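Local coordinates for protein nuclear RNA export factor 2 (Drosophila melanogaster, PDB 6MRK) that acts with Panx, Piwi and Nxt1 in cotranscriptional transposon silencing in the ovary and may take part in mRNA export, this being its NTF2-like domain, at residues A[12-17]-A[114-119]; A[41-46]-A[93-98]; A[67-72]-A[101-106]; A[126-131]-A[154-159]; A[162-167]-A[176-181]. All blocks are in the same frame, centred on the assembly; numbering follows the deposited sequence.

Contact 1 of 5, residues A[12-17]-A[114-119]; sequences YELVGA and TDVMHY
With chi1 of V15 at -180°, CG1 stands opposite the backbone N and is carried to T114, while CG2 is left to face V116. V116 adopts the same rotamer (chi1 -178°), which places its own CG2 beside its backbone N and in front of the helix. V15 and T114 meet tip to tip, CG1 of V15 lying 3.5 Å from OG1 of T114 and 4.1 Å from its CG2. The V15 and V116 side chains cross obliquely, with their CG2 methyls 3.9 Å apart. The preceding residue, L14, divides its branches between two residues: CD2 approaches CG2 of V116 at 4.4 Å, and CD1 comes to the edge of the Y119 ring, near its plane, 4.5 Å from CE1. This is the first helix of the NTF2-like fold, 12-27, lying against strand 104-119 of the curved sheet; the axis of 12-17 makes an angle of 124° with the direction of 114-119. Strand alternation sends T114 and V116 to the helix and D115 to the other face, where its carboxylate meets the other protein's chain and pairs with a basic side chain there. No hydrogen bond links helix and strand; T114 OG1 meets the V15 methyl by van der Waals contact alone. The Y119 hydroxyl reaches beyond the two segments to a weak hydrogen bond with NH1 of R176.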
# COMPACT_ATOMS: atom_id res chain seq x y z
N TYR A 12 10.04 16.46 1.04
CA TYR A 12 10.87 16.01 -0.10
C TYR A 12 12.03 15.13 0.36
O TYR A 12 12.21 14.05 -0.23
CB TYR A 12 11.47 17.14 -0.94
CG TYR A 12 12.33 16.56 -2.04
CD1 TYR A 12 11.74 15.82 -3.06
CD2 TYR A 12 13.72 16.62 -1.99
CE1 TYR A 12 12.50 15.23 -4.05
CE2 TYR A 12 14.50 16.04 -2.99
CZ TYR A 12 13.88 15.34 -4.02
OH TYR A 12 14.58 14.73 -5.03
N GLU A 13 12.84 15.55 1.33
CA GLU A 13 14.08 14.79 1.63
C GLU A 13 13.78 13.63 2.59
O GLU A 13 14.73 12.91 2.91
CB GLU A 13 15.25 15.69 2.04
CG GLU A 13 15.00 16.64 3.20
CD GLU A 13 16.29 17.26 3.72
OE1 GLU A 13 17.30 17.26 2.96
OE2 GLU A 13 16.30 17.73 4.87
N LEU A 14 12.50 13.39 2.95
CA LEU A 14 12.03 12.17 3.68
C LEU A 14 11.87 11.00 2.71
O LEU A 14 11.85 9.84 3.17
CB LEU A 14 10.71 12.45 4.40
CG LEU A 14 9.75 11.26 4.52
CD1 LEU A 14 9.08 11.22 5.88
CD2 LEU A 14 8.72 11.25 3.39
N VAL A 15 11.70 11.24 1.41
CA VAL A 15 11.64 10.11 0.45
C VAL A 15 13.00 9.41 0.55
O VAL A 15 13.03 8.27 1.00
CB VAL A 15 11.29 10.53 -0.99
CG1 VAL A 15 11.24 9.33 -1.94
CG2 VAL A 15 9.97 11.30 -1.03
N GLY A 16 14.08 10.10 0.22
CA GLY A 16 15.42 9.49 0.21
C GLY A 16 15.84 9.02 1.59
O GLY A 16 16.45 7.95 1.69
N ALA A 17 15.55 9.79 2.64
CA ALA A 17 16.00 9.49 4.01
C ALA A 17 15.37 8.18 4.49
O ALA A 17 16.13 7.24 4.78
CB ALA A 17 15.69 10.63 4.94
N THR A 114 7.05 7.18 -6.39
CA THR A 114 6.80 7.64 -5.01
C THR A 114 5.44 8.32 -4.99
O THR A 114 5.07 8.99 -5.97
CB THR A 114 7.98 8.53 -4.60
OG1 THR A 114 8.75 7.66 -3.77
CG2 THR A 114 7.63 9.83 -3.89
N ASP A 115 4.70 8.17 -3.91
CA ASP A 115 3.48 8.98 -3.66
C ASP A 115 3.45 9.31 -2.17
O ASP A 115 3.10 8.42 -1.41
CB ASP A 115 2.19 8.26 -4.07
CG ASP A 115 2.07 7.96 -5.55
OD1 ASP A 115 2.75 7.01 -6.00
OD2 ASP A 115 1.30 8.67 -6.25
N VAL A 116 3.82 10.52 -1.78
CA VAL A 116 3.65 10.97 -0.36
C VAL A 116 2.25 11.57 -0.26
O VAL A 116 1.98 12.51 -0.99
CB VAL A 116 4.73 11.97 0.09
CG1 VAL A 116 4.53 12.33 1.54
CG2 VAL A 116 6.14 11.43 -0.15
N MET A 117 1.40 11.04 0.59
CA MET A 117 -0.06 11.33 0.53
C MET A 117 -0.49 12.17 1.73
O MET A 117 -1.49 12.88 1.58
CB MET A 117 -0.87 10.04 0.49
CG MET A 117 -0.43 9.08 -0.61
SD MET A 117 -0.87 9.54 -2.32
CE MET A 117 -2.57 10.08 -2.12
N HIS A 118 0.19 12.05 2.87
CA HIS A 118 -0.01 12.92 4.07
C HIS A 118 1.34 13.26 4.65
O HIS A 118 2.28 12.47 4.49
CB HIS A 118 -0.89 12.25 5.11
CG HIS A 118 -2.21 11.86 4.55
ND1 HIS A 118 -2.89 10.71 4.94
CD2 HIS A 118 -2.96 12.43 3.58
CE1 HIS A 118 -4.01 10.61 4.25
NE2 HIS A 118 -4.08 11.66 3.41
N TYR A 119 1.44 14.42 5.28
CA TYR A 119 2.68 14.82 5.97
C TYR A 119 2.38 15.95 6.94
O TYR A 119 1.90 16.98 6.49
CB TYR A 119 3.74 15.23 4.96
CG TYR A 119 5.02 15.68 5.60
CD1 TYR A 119 6.01 14.78 5.95
CD2 TYR A 119 5.25 17.02 5.84
CE1 TYR A 119 7.20 15.21 6.51
CE2 TYR A 119 6.43 17.47 6.40
CZ TYR A 119 7.42 16.56 6.73
OH TYR A 119 8.58 17.01 7.28

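Contact 2 of 5, residues A[41-46]-A[93-98]; sequences ENSIFT and TYIVEI
Helix 92-99 of the NTF2-like domain lies over the start of strand 44-49, near one border of the curved sheet, and its segment 93-98 runs at 26° to strand segment 44-46. Its inward residue is I95, whose branches are divided between S43 and F45. CD1 reaches CB of S43, 3.4 Å away, and lies 3.8 Å from the backbone N of I44. CG1 and CG2 both rest on CB of F45, at 3.7 and 3.9 Å. In F45 the ring is turned opposite the backbone N (chi1 175°), which leads it along the helix to I98, where CE2 approaches CG2 at 4.4 Å; both isoleucines meet this ring obliquely. The intervening I44 points from the strand to the far side, where it packs on a polar side chain of the other protein's chain. F89 of the border strand packs on F45 and I98 as well, and Y39 on I95. S43 turns only its methylene to the helix, its OG being engaged by the backbone N of S40. Since no hydrogen bond joins helix to strand, the attachment across these segments is apolar, made by the methylene and methyls of I95 and a methyl of I98 against S43 and F45.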
# COMPACT_ATOMS: atom_id res chain seq x y z
N GLU A 41 4.75 -1.81 19.27
CA GLU A 41 3.93 -2.86 19.92
C GLU A 41 2.58 -2.93 19.19
O GLU A 41 1.97 -4.02 19.17
CB GLU A 41 3.79 -2.49 21.41
CG GLU A 41 5.13 -2.23 22.13
CD GLU A 41 5.90 -0.91 21.95
OE1 GLU A 41 5.62 -0.15 20.99
OE2 GLU A 41 6.82 -0.64 22.76
N ASN A 42 2.17 -1.82 18.56
CA ASN A 42 0.83 -1.63 17.96
C ASN A 42 0.89 -1.68 16.43
O ASN A 42 -0.16 -1.46 15.79
CB ASN A 42 0.21 -0.31 18.43
CG ASN A 42 -0.43 -0.41 19.79
OD1 ASN A 42 -1.06 -1.41 20.12
ND2 ASN A 42 -0.28 0.64 20.59
N SER A 43 2.07 -1.96 15.86
CA SER A 43 2.32 -2.03 14.40
C SER A 43 1.49 -3.15 13.75
O SER A 43 1.20 -4.16 14.44
CB SER A 43 3.77 -2.21 14.11
OG SER A 43 4.40 -0.95 13.99
N ILE A 44 1.12 -2.97 12.47
CA ILE A 44 0.32 -3.92 11.65
C ILE A 44 0.99 -4.06 10.28
O ILE A 44 1.35 -3.03 9.67
CB ILE A 44 -1.15 -3.47 11.51
CG1 ILE A 44 -1.82 -3.39 12.88
CG2 ILE A 44 -1.90 -4.38 10.54
CD1 ILE A 44 -3.34 -3.40 12.86
N PHE A 45 1.14 -5.31 9.82
CA PHE A 45 1.80 -5.67 8.54
C PHE A 45 0.96 -6.73 7.82
O PHE A 45 0.58 -7.70 8.46
CB PHE A 45 3.23 -6.15 8.79
CG PHE A 45 3.89 -6.63 7.53
CD1 PHE A 45 4.47 -5.73 6.67
CD2 PHE A 45 3.87 -7.96 7.14
CE1 PHE A 45 5.05 -6.13 5.48
CE2 PHE A 45 4.45 -8.36 5.96
CZ PHE A 45 5.04 -7.45 5.13
N THR A 46 0.67 -6.52 6.54
CA THR A 46 0.10 -7.55 5.64
C THR A 46 0.94 -7.61 4.37
O THR A 46 1.70 -6.68 4.11
CB THR A 46 -1.39 -7.33 5.33
OG1 THR A 46 -1.56 -6.20 4.47
CG2 THR A 46 -2.22 -7.15 6.58
N THR A 93 7.63 -7.75 17.26
CA THR A 93 8.25 -9.10 17.29
C THR A 93 7.64 -9.91 16.13
O THR A 93 8.41 -10.47 15.33
CB THR A 93 8.11 -9.77 18.67
OG1 THR A 93 6.72 -9.89 18.98
CG2 THR A 93 8.79 -9.02 19.79
N TYR A 94 6.31 -9.91 16.01
CA TYR A 94 5.54 -10.78 15.08
C TYR A 94 5.82 -10.36 13.64
O TYR A 94 5.97 -11.23 12.77
CB TYR A 94 4.04 -10.74 15.36
CG TYR A 94 3.62 -11.59 16.53
CD1 TYR A 94 3.89 -12.95 16.54
CD2 TYR A 94 2.98 -11.06 17.64
CE1 TYR A 94 3.53 -13.76 17.61
CE2 TYR A 94 2.62 -11.85 18.72
CZ TYR A 94 2.89 -13.21 18.69
OH TYR A 94 2.54 -14.01 19.74
N ILE A 95 5.89 -9.06 13.41
CA ILE A 95 6.17 -8.50 12.05
C ILE A 95 7.58 -8.92 11.62
O ILE A 95 7.73 -9.51 10.53
CB ILE A 95 5.98 -6.98 12.06
CG1 ILE A 95 4.49 -6.64 12.20
CG2 ILE A 95 6.60 -6.34 10.83
CD1 ILE A 95 4.22 -5.20 12.54
N VAL A 96 8.57 -8.64 12.45
CA VAL A 96 10.00 -8.86 12.07
C VAL A 96 10.17 -10.36 11.84
O VAL A 96 10.90 -10.74 10.91
CB VAL A 96 10.96 -8.28 13.13
CG1 VAL A 96 12.40 -8.35 12.68
CG2 VAL A 96 10.61 -6.84 13.43
N GLU A 97 9.47 -11.17 12.62
CA GLU A 97 9.44 -12.66 12.52
C GLU A 97 9.02 -13.08 11.10
O GLU A 97 9.63 -14.00 10.58
CB GLU A 97 8.54 -13.23 13.63
CG GLU A 97 7.96 -14.60 13.36
CD GLU A 97 7.26 -15.27 14.55
OE1 GLU A 97 7.29 -14.70 15.66
OE2 GLU A 97 6.72 -16.38 14.36
N ILE A 98 8.01 -12.44 10.49
CA ILE A 98 7.54 -12.80 9.11
C ILE A 98 8.58 -12.29 8.12
O ILE A 98 8.91 -13.02 7.18
CB ILE A 98 6.13 -12.24 8.80
CG1 ILE A 98 5.05 -12.92 9.63
CG2 ILE A 98 5.83 -12.34 7.30
CD1 ILE A 98 5.11 -14.44 9.58

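Contact 3 of 5, residues A[67-72]-A[101-106]; sequences SKYNRH and QLPRVT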
# COMPACT_ATOMS: atom_id res chain seq x y z
N SER A 67 5.96 -18.85 -3.77
CA SER A 67 5.37 -19.46 -2.55
C SER A 67 6.02 -18.84 -1.30
O SER A 67 5.38 -18.81 -0.25
CB SER A 67 5.48 -20.96 -2.59
OG SER A 67 6.83 -21.37 -2.55
N LYS A 68 7.24 -18.33 -1.42
CA LYS A 68 7.98 -17.73 -0.29
C LYS A 68 7.17 -16.55 0.26
O LYS A 68 7.24 -16.30 1.48
CB LYS A 68 9.37 -17.27 -0.73
CG LYS A 68 10.26 -18.37 -1.30
CD LYS A 68 10.78 -19.34 -0.27
CE LYS A 68 11.59 -20.45 -0.90
NZ LYS A 68 11.48 -21.73 -0.15
N TYR A 69 6.47 -15.84 -0.63
CA TYR A 69 5.58 -14.69 -0.31
C TYR A 69 4.17 -15.21 -0.05
O TYR A 69 3.56 -14.83 0.96
CB TYR A 69 5.54 -13.67 -1.46
CG TYR A 69 6.89 -13.09 -1.79
CD1 TYR A 69 7.43 -12.07 -1.02
CD2 TYR A 69 7.66 -13.60 -2.83
CE1 TYR A 69 8.69 -11.56 -1.29
CE2 TYR A 69 8.92 -13.11 -3.11
CZ TYR A 69 9.44 -12.07 -2.35
OH TYR A 69 10.67 -11.55 -2.63
N ASN A 70 3.68 -16.05 -0.96
CA ASN A 70 2.29 -16.57 -0.94
C ASN A 70 1.96 -17.26 0.39
O ASN A 70 0.81 -17.12 0.86
CB ASN A 70 2.03 -17.54 -2.09
CG ASN A 70 1.33 -16.85 -3.23
OD1 ASN A 70 0.24 -16.31 -3.05
ND2 ASN A 70 1.96 -16.84 -4.40
N ARG A 71 2.91 -18.01 0.96
CA ARG A 71 2.61 -18.80 2.18
C ARG A 71 2.15 -17.87 3.31
O ARG A 71 1.57 -18.38 4.28
CB ARG A 71 3.80 -19.65 2.64
CG ARG A 71 5.09 -18.88 2.84
CD ARG A 71 6.04 -19.67 3.72
NE ARG A 71 6.33 -20.97 3.10
CZ ARG A 71 7.54 -21.42 2.75
NH1 ARG A 71 8.64 -20.70 2.95
NH2 ARG A 71 7.63 -22.62 2.22
N HIS A 72 2.39 -16.57 3.19
CA HIS A 72 2.05 -15.55 4.22
C HIS A 72 0.99 -14.58 3.71
O HIS A 72 0.57 -13.70 4.50
CB HIS A 72 3.29 -14.74 4.57
CG HIS A 72 4.43 -15.55 5.09
ND1 HIS A 72 4.37 -16.19 6.32
CD2 HIS A 72 5.65 -15.80 4.58
CE1 HIS A 72 5.50 -16.82 6.53
NE2 HIS A 72 6.30 -16.60 5.47
N GLN A 101 11.63 -14.29 7.07
CA GLN A 101 11.34 -15.53 6.31
C GLN A 101 11.25 -15.23 4.83
O GLN A 101 11.16 -16.20 4.04
CB GLN A 101 10.02 -16.12 6.75
CG GLN A 101 9.92 -16.26 8.26
CD GLN A 101 8.73 -17.09 8.64
OE1 GLN A 101 7.89 -16.67 9.42
NE2 GLN A 101 8.64 -18.28 8.07
N LEU A 102 11.19 -13.96 4.45
CA LEU A 102 11.02 -13.57 3.04
C LEU A 102 12.38 -13.71 2.37
O LEU A 102 13.42 -13.76 3.02
CB LEU A 102 10.46 -12.15 2.96
CG LEU A 102 9.10 -11.96 3.61
CD1 LEU A 102 8.67 -10.51 3.51
CD2 LEU A 102 8.05 -12.87 2.98
N PRO A 103 12.41 -13.90 1.04
CA PRO A 103 13.68 -14.02 0.34
C PRO A 103 14.51 -12.74 0.37
O PRO A 103 14.01 -11.69 0.66
CB PRO A 103 13.27 -14.34 -1.11
CG PRO A 103 11.83 -13.89 -1.21
CD PRO A 103 11.24 -14.08 0.17
N ARG A 104 15.78 -12.90 0.04
CA ARG A 104 16.70 -11.78 -0.21
C ARG A 104 16.26 -11.06 -1.48
O ARG A 104 15.81 -11.75 -2.42
CB ARG A 104 18.12 -12.31 -0.37
CG ARG A 104 19.16 -11.26 -0.02
CD ARG A 104 20.54 -11.82 -0.13
NE ARG A 104 21.46 -10.70 -0.19
CZ ARG A 104 22.78 -10.79 -0.08
NH1 ARG A 104 23.36 -11.97 0.09
NH2 ARG A 104 23.52 -9.69 -0.14
N VAL A 105 16.40 -9.74 -1.50
CA VAL A 105 16.05 -8.91 -2.69
C VAL A 105 17.19 -7.94 -2.95
O VAL A 105 18.10 -7.86 -2.12
CB VAL A 105 14.70 -8.19 -2.51
CG1 VAL A 105 13.55 -9.16 -2.26
CG2 VAL A 105 14.75 -7.14 -1.40
N THR A 106 17.14 -7.30 -4.11
CA THR A 106 17.86 -6.07 -4.52
C THR A 106 16.81 -5.21 -5.23
O THR A 106 16.31 -5.65 -6.27
CB THR A 106 19.05 -6.42 -5.42
OG1 THR A 106 20.02 -7.12 -4.63
CG2 THR A 106 19.74 -5.23 -6.04
O HOH W 1 11.83 -10.14 0.20
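The ring of Y69 overlaps the pyrrolidine of P103, whose CD lies over one face, 4.1 Å from the ring centroid and 27° off the normal, a CH-pi contact. The same proline carbon is 3.8 Å from CB of K68, so P103 packs on the root of the lysine as well as on the tyrosine ring. L102 comes in across Y69 at about a right angle, its CD2 at 4.1 Å from CD1, and that methyl also touches CD2 of H72 at 4.1 Å. H72 owes its place beside the 101-106 segment to chi1 of -59°, which sets its ring beside its own backbone N and next to the Q101 side chain, CB of Q101 lying 4.0 Å from NE2 of H72. A water donates to P103 O at 2.7 Å and is held weakly by the Y69 hydroxyl, 3.4 Å from OH; that hydroxyl has a second weak partner in D134 OD2. The carbonyls of L102 and P103 are bound by the guanidinium of R32. The contact thus joins the end of helix 59-70 to the lead-in of strand 104-119, with L47 of strand 44-49 packing on Y69 and L102, and F26 of helix 12-27 on L102 and V105.

Contact 4 of 5, residues A[126-131]-A[154-159]; sequences IYVAGL and LGFSRQ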
# COMPACT_ATOMS: atom_id res chain seq x y z
N ILE A 126 3.19 7.14 2.97
CA ILE A 126 4.16 7.16 1.84
C ILE A 126 4.15 5.81 1.12
O ILE A 126 4.25 4.77 1.75
CB ILE A 126 5.55 7.59 2.33
CG1 ILE A 126 6.67 7.10 1.42
CG2 ILE A 126 5.80 7.16 3.76
CD1 ILE A 126 7.92 7.92 1.55
N TYR A 127 3.95 5.87 -0.19
CA TYR A 127 3.79 4.68 -1.05
C TYR A 127 4.96 4.68 -2.03
O TYR A 127 5.37 5.75 -2.42
CB TYR A 127 2.47 4.68 -1.81
CG TYR A 127 1.22 4.84 -0.98
CD1 TYR A 127 1.13 4.37 0.32
CD2 TYR A 127 0.11 5.46 -1.50
CE1 TYR A 127 -0.03 4.49 1.07
CE2 TYR A 127 -1.07 5.58 -0.77
CZ TYR A 127 -1.14 5.10 0.52
OH TYR A 127 -2.28 5.26 1.25
N VAL A 128 5.46 3.51 -2.36
CA VAL A 128 6.52 3.36 -3.40
C VAL A 128 6.07 2.22 -4.33
O VAL A 128 5.52 1.22 -3.83
CB VAL A 128 7.89 3.12 -2.74
CG1 VAL A 128 7.97 1.76 -2.08
CG2 VAL A 128 9.03 3.28 -3.72
N ALA A 129 6.20 2.40 -5.63
CA ALA A 129 5.98 1.35 -6.65
C ALA A 129 7.31 1.16 -7.38
O ALA A 129 7.92 2.17 -7.80
CB ALA A 129 4.87 1.76 -7.59
N GLY A 130 7.78 -0.07 -7.49
CA GLY A 130 9.08 -0.29 -8.14
C GLY A 130 9.27 -1.70 -8.65
O GLY A 130 8.26 -2.43 -8.81
N LEU A 131 10.53 -2.05 -8.89
CA LEU A 131 10.93 -3.37 -9.40
C LEU A 131 12.07 -3.84 -8.50
O LEU A 131 12.96 -3.01 -8.17
CB LEU A 131 11.36 -3.23 -10.86
CG LEU A 131 12.00 -4.47 -11.47
CD1 LEU A 131 11.35 -4.83 -12.80
CD2 LEU A 131 13.50 -4.30 -11.64
N LEU A 154 10.58 -9.09 -9.85
CA LEU A 154 9.17 -8.96 -9.43
C LEU A 154 8.77 -7.50 -9.47
O LEU A 154 9.66 -6.63 -9.29
CB LEU A 154 9.04 -9.53 -8.02
CG LEU A 154 9.22 -11.04 -7.97
CD1 LEU A 154 9.60 -11.47 -6.56
CD2 LEU A 154 7.97 -11.75 -8.47
N GLY A 155 7.48 -7.25 -9.72
CA GLY A 155 6.85 -5.96 -9.42
C GLY A 155 6.54 -5.91 -7.94
O GLY A 155 6.45 -6.98 -7.33
N PHE A 156 6.46 -4.72 -7.35
CA PHE A 156 6.10 -4.58 -5.93
C PHE A 156 5.61 -3.17 -5.65
O PHE A 156 5.93 -2.23 -6.36
CB PHE A 156 7.27 -4.94 -5.03
CG PHE A 156 8.26 -3.83 -4.82
CD1 PHE A 156 9.32 -3.66 -5.68
CD2 PHE A 156 8.13 -2.96 -3.75
CE1 PHE A 156 10.24 -2.65 -5.48
CE2 PHE A 156 9.05 -1.94 -3.55
CZ PHE A 156 10.10 -1.79 -4.42
N SER A 157 4.78 -3.09 -4.62
CA SER A 157 4.31 -1.87 -3.96
C SER A 157 4.73 -2.01 -2.50
O SER A 157 4.68 -3.15 -1.99
CB SER A 157 2.81 -1.72 -4.07
OG SER A 157 2.41 -1.36 -5.39
N ARG A 158 5.14 -0.90 -1.88
CA ARG A 158 5.20 -0.77 -0.41
C ARG A 158 4.46 0.50 0.03
O ARG A 158 4.81 1.58 -0.44
CB ARG A 158 6.65 -0.84 0.06
CG ARG A 158 6.85 -2.09 0.88
CD ARG A 158 8.29 -2.32 1.24
NE ARG A 158 8.34 -3.03 2.52
CZ ARG A 158 9.13 -4.07 2.79
NH1 ARG A 158 9.09 -4.62 3.99
NH2 ARG A 158 9.95 -4.56 1.86
N GLN A 159 3.48 0.34 0.90
CA GLN A 159 2.72 1.44 1.52
C GLN A 159 3.02 1.49 3.02
O GLN A 159 2.91 0.45 3.68
CB GLN A 159 1.23 1.21 1.28
CG GLN A 159 0.87 1.30 -0.19
CD GLN A 159 0.06 0.10 -0.60
OE1 GLN A 159 -0.72 -0.43 0.18
NE2 GLN A 159 0.25 -0.32 -1.83
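R158 O is gripped twice: the N-H of V128 approaches it at 2.8 Å, with 155° at the hydrogen, and CA of Y127 makes a longer CA-H...O contact at 3.3 Å. The return bond, R158 N to V128 O at 2.9 Å, completes a hydrogen-bonded antiparallel pair. G130 and F156 form the next, less regular one. G130 N gives F156 O an almost straight bond (3.1 Å), whereas F156 N reaches G130 O at 3.3 Å from above the carbonyl plane. These paired strands, 123-135 and 152-166, run through the middle of the curved sheet of the NTF2-like fold, and their side chains alternate between its faces. V128, F156 and R158 share one face. F156 takes chi1 of 83°, between its N and carbonyl carbon, which folds the ring across the strand onto the backbone of G130; G130 N lies over one ring face, offset to the rim, an arrangement known as aromatic rescue of glycine. CE2 of F156 then meets CG1 of V128 at 4.1 Å. V128 and R158 lie side by side, CG1 to CB 3.6 Å, while the arginine tip leads away to a salt bridge with E183 and a cation-pi contact with F26. On the other face Y127, S157 and Q159 pack against the chain of the other protein, and Q159 OE1 accepts a hydrogen bond from R184.

Contact 5 of 5, residues A[162-167]-A[176-181]; sequences VTFDEA and RRLKIA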
# COMPACT_ATOMS: atom_id res chain seq x y z
N VAL A 162 3.27 6.06 8.90
CA VAL A 162 4.38 6.23 9.87
C VAL A 162 4.06 7.42 10.77
O VAL A 162 3.41 8.33 10.32
CB VAL A 162 5.74 6.39 9.15
CG1 VAL A 162 5.85 5.47 7.95
CG2 VAL A 162 6.00 7.84 8.74
N THR A 163 4.51 7.38 12.02
CA THR A 163 4.33 8.49 12.98
C THR A 163 5.70 9.03 13.33
O THR A 163 6.70 8.28 13.24
CB THR A 163 3.64 8.06 14.26
OG1 THR A 163 4.35 6.89 14.68
CG2 THR A 163 2.17 7.77 14.09
N PHE A 164 5.70 10.30 13.73
CA PHE A 164 6.89 11.08 14.13
C PHE A 164 6.80 11.32 15.64
O PHE A 164 5.76 11.81 16.13
CB PHE A 164 6.91 12.36 13.30
CG PHE A 164 7.04 12.19 11.80
CD1 PHE A 164 7.61 11.04 11.26
CD2 PHE A 164 6.67 13.20 10.93
CE1 PHE A 164 7.77 10.91 9.89
CE2 PHE A 164 6.83 13.05 9.56
CZ PHE A 164 7.38 11.91 9.05
N ASP A 165 7.83 10.90 16.37
CA ASP A 165 7.92 11.00 17.85
C ASP A 165 9.22 11.72 18.19
O ASP A 165 10.24 11.40 17.55
CB ASP A 165 8.01 9.64 18.52
CG ASP A 165 7.09 8.58 17.95
OD1 ASP A 165 6.41 8.86 16.95
OD2 ASP A 165 7.07 7.46 18.51
N GLU A 166 9.22 12.60 19.20
CA GLU A 166 10.46 13.32 19.59
C GLU A 166 11.42 12.27 20.19
O GLU A 166 11.05 11.59 21.18
CB GLU A 166 10.20 14.56 20.46
CG GLU A 166 10.81 15.85 19.90
CD GLU A 166 10.22 16.41 18.59
OE1 GLU A 166 9.16 17.08 18.65
OE2 GLU A 166 10.82 16.17 17.50
N ALA A 167 12.55 12.05 19.53
CA ALA A 167 13.65 11.19 20.01
C ALA A 167 14.21 11.89 21.25
O ALA A 167 14.30 13.15 21.25
CB ALA A 167 14.70 11.00 18.94
N ARG A 176 13.21 13.89 15.55
CA ARG A 176 12.09 12.97 15.24
C ARG A 176 12.63 11.56 14.99
O ARG A 176 13.55 11.40 14.20
CB ARG A 176 11.29 13.50 14.05
CG ARG A 176 10.10 14.37 14.46
CD ARG A 176 9.78 15.45 13.44
NE ARG A 176 9.93 14.97 12.07
CZ ARG A 176 9.36 15.53 11.01
NH1 ARG A 176 9.57 15.00 9.82
NH2 ARG A 176 8.59 16.60 11.13
N ARG A 177 12.05 10.59 15.68
CA ARG A 177 12.22 9.14 15.39
C ARG A 177 11.01 8.72 14.54
O ARG A 177 9.87 9.15 14.84
CB ARG A 177 12.38 8.36 16.70
CG ARG A 177 12.23 6.85 16.57
CD ARG A 177 13.18 6.03 17.42
NE ARG A 177 13.16 6.34 18.85
CZ ARG A 177 14.19 6.80 19.56
NH1 ARG A 177 15.37 7.02 18.99
NH2 ARG A 177 14.04 7.05 20.85
N LEU A 178 11.27 7.98 13.47
CA LEU A 178 10.19 7.49 12.57
C LEU A 178 9.74 6.15 13.12
O LEU A 178 10.60 5.33 13.47
CB LEU A 178 10.70 7.37 11.14
CG LEU A 178 9.60 7.14 10.11
CD1 LEU A 178 9.80 8.02 8.88
CD2 LEU A 178 9.52 5.68 9.69
N LYS A 179 8.43 5.96 13.24
CA LYS A 179 7.88 4.63 13.59
C LYS A 179 6.90 4.24 12.50
O LYS A 179 6.17 5.12 12.04
CB LYS A 179 7.20 4.64 14.96
CG LYS A 179 8.09 4.54 16.20
CD LYS A 179 9.24 3.58 16.08
CE LYS A 179 9.36 2.66 17.27
NZ LYS A 179 10.68 1.99 17.28
N ILE A 180 6.90 2.97 12.10
CA ILE A 180 5.87 2.45 11.17
C ILE A 180 4.69 1.93 11.98
O ILE A 180 4.87 1.12 12.89
CB ILE A 180 6.44 1.38 10.22
CG1 ILE A 180 7.65 1.91 9.45
CG2 ILE A 180 5.34 0.92 9.28
CD1 ILE A 180 8.51 0.82 8.89
N ALA A 181 3.51 2.44 11.65
CA ALA A 181 2.23 2.08 12.29
C ALA A 181 1.52 1.04 11.42
O ALA A 181 0.98 0.09 11.97
CB ALA A 181 1.42 3.34 12.45
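The guanidinium of R176 lies flat on the ring of F164, planes 16° apart and centres 4.1 Å apart, in an off-centre cation-pi stack that brings NH1 over one ring face. At the edge of the same ring, in its plane, CD1 of L178 sits 3.7 Å from CE1 of F164. A second guanidinium, that of R177, has CB of A167 over one face. Both arginines belong to the beta hairpin of strands 152-166 and 176-188, two adjacent strands of the NTF2-like sheet. R176 reaches F164 through a chain bent at chi2 and chi3, folding back over the neighbouring strand. On the same face V162 supports L178, with CG2 of V162 3.8 Å from CD1 of L178, and helix 12-27 adds L14 against F164 and F18 against L178. Acidic and basic groups near the hairpin end do not pair across the strands; E166 instead forms its salt bridge with R174. Two hydrogen-bonded pairs tie the backbones. In the first, T163 N to K179 O is 2.8 Å and K179 N to T163 O 2.9 Å. The second joins D165 and R177, and its shorter bond runs from R177 N to D165 O, 2.7 Å.

In the fold
All five contacts build one NTF2-like domain around its curved sheet. Contact 4 lies nearest the chain centre, about 7 Å from it, and meets contact 1 through D115 N and Y127 O, 2.9 Å apart, a probable hydrogen bond between adjacent strands. Contact 5 continues strand 152-166 from contact 4 and touches contact 1 where CE1 of Y119 lies 3.8 Å from CE2 of F164. Contacts 2 and 5 join at I44 N and A181 O (3.1 Å). Contact 3 sits far from contacts 1 and 5, centres about 26 and 27 Å away. Contacts 1, 2, 4 and 5 all reach the other protein's chain, probably the Nxt1 partner, as in related export factors.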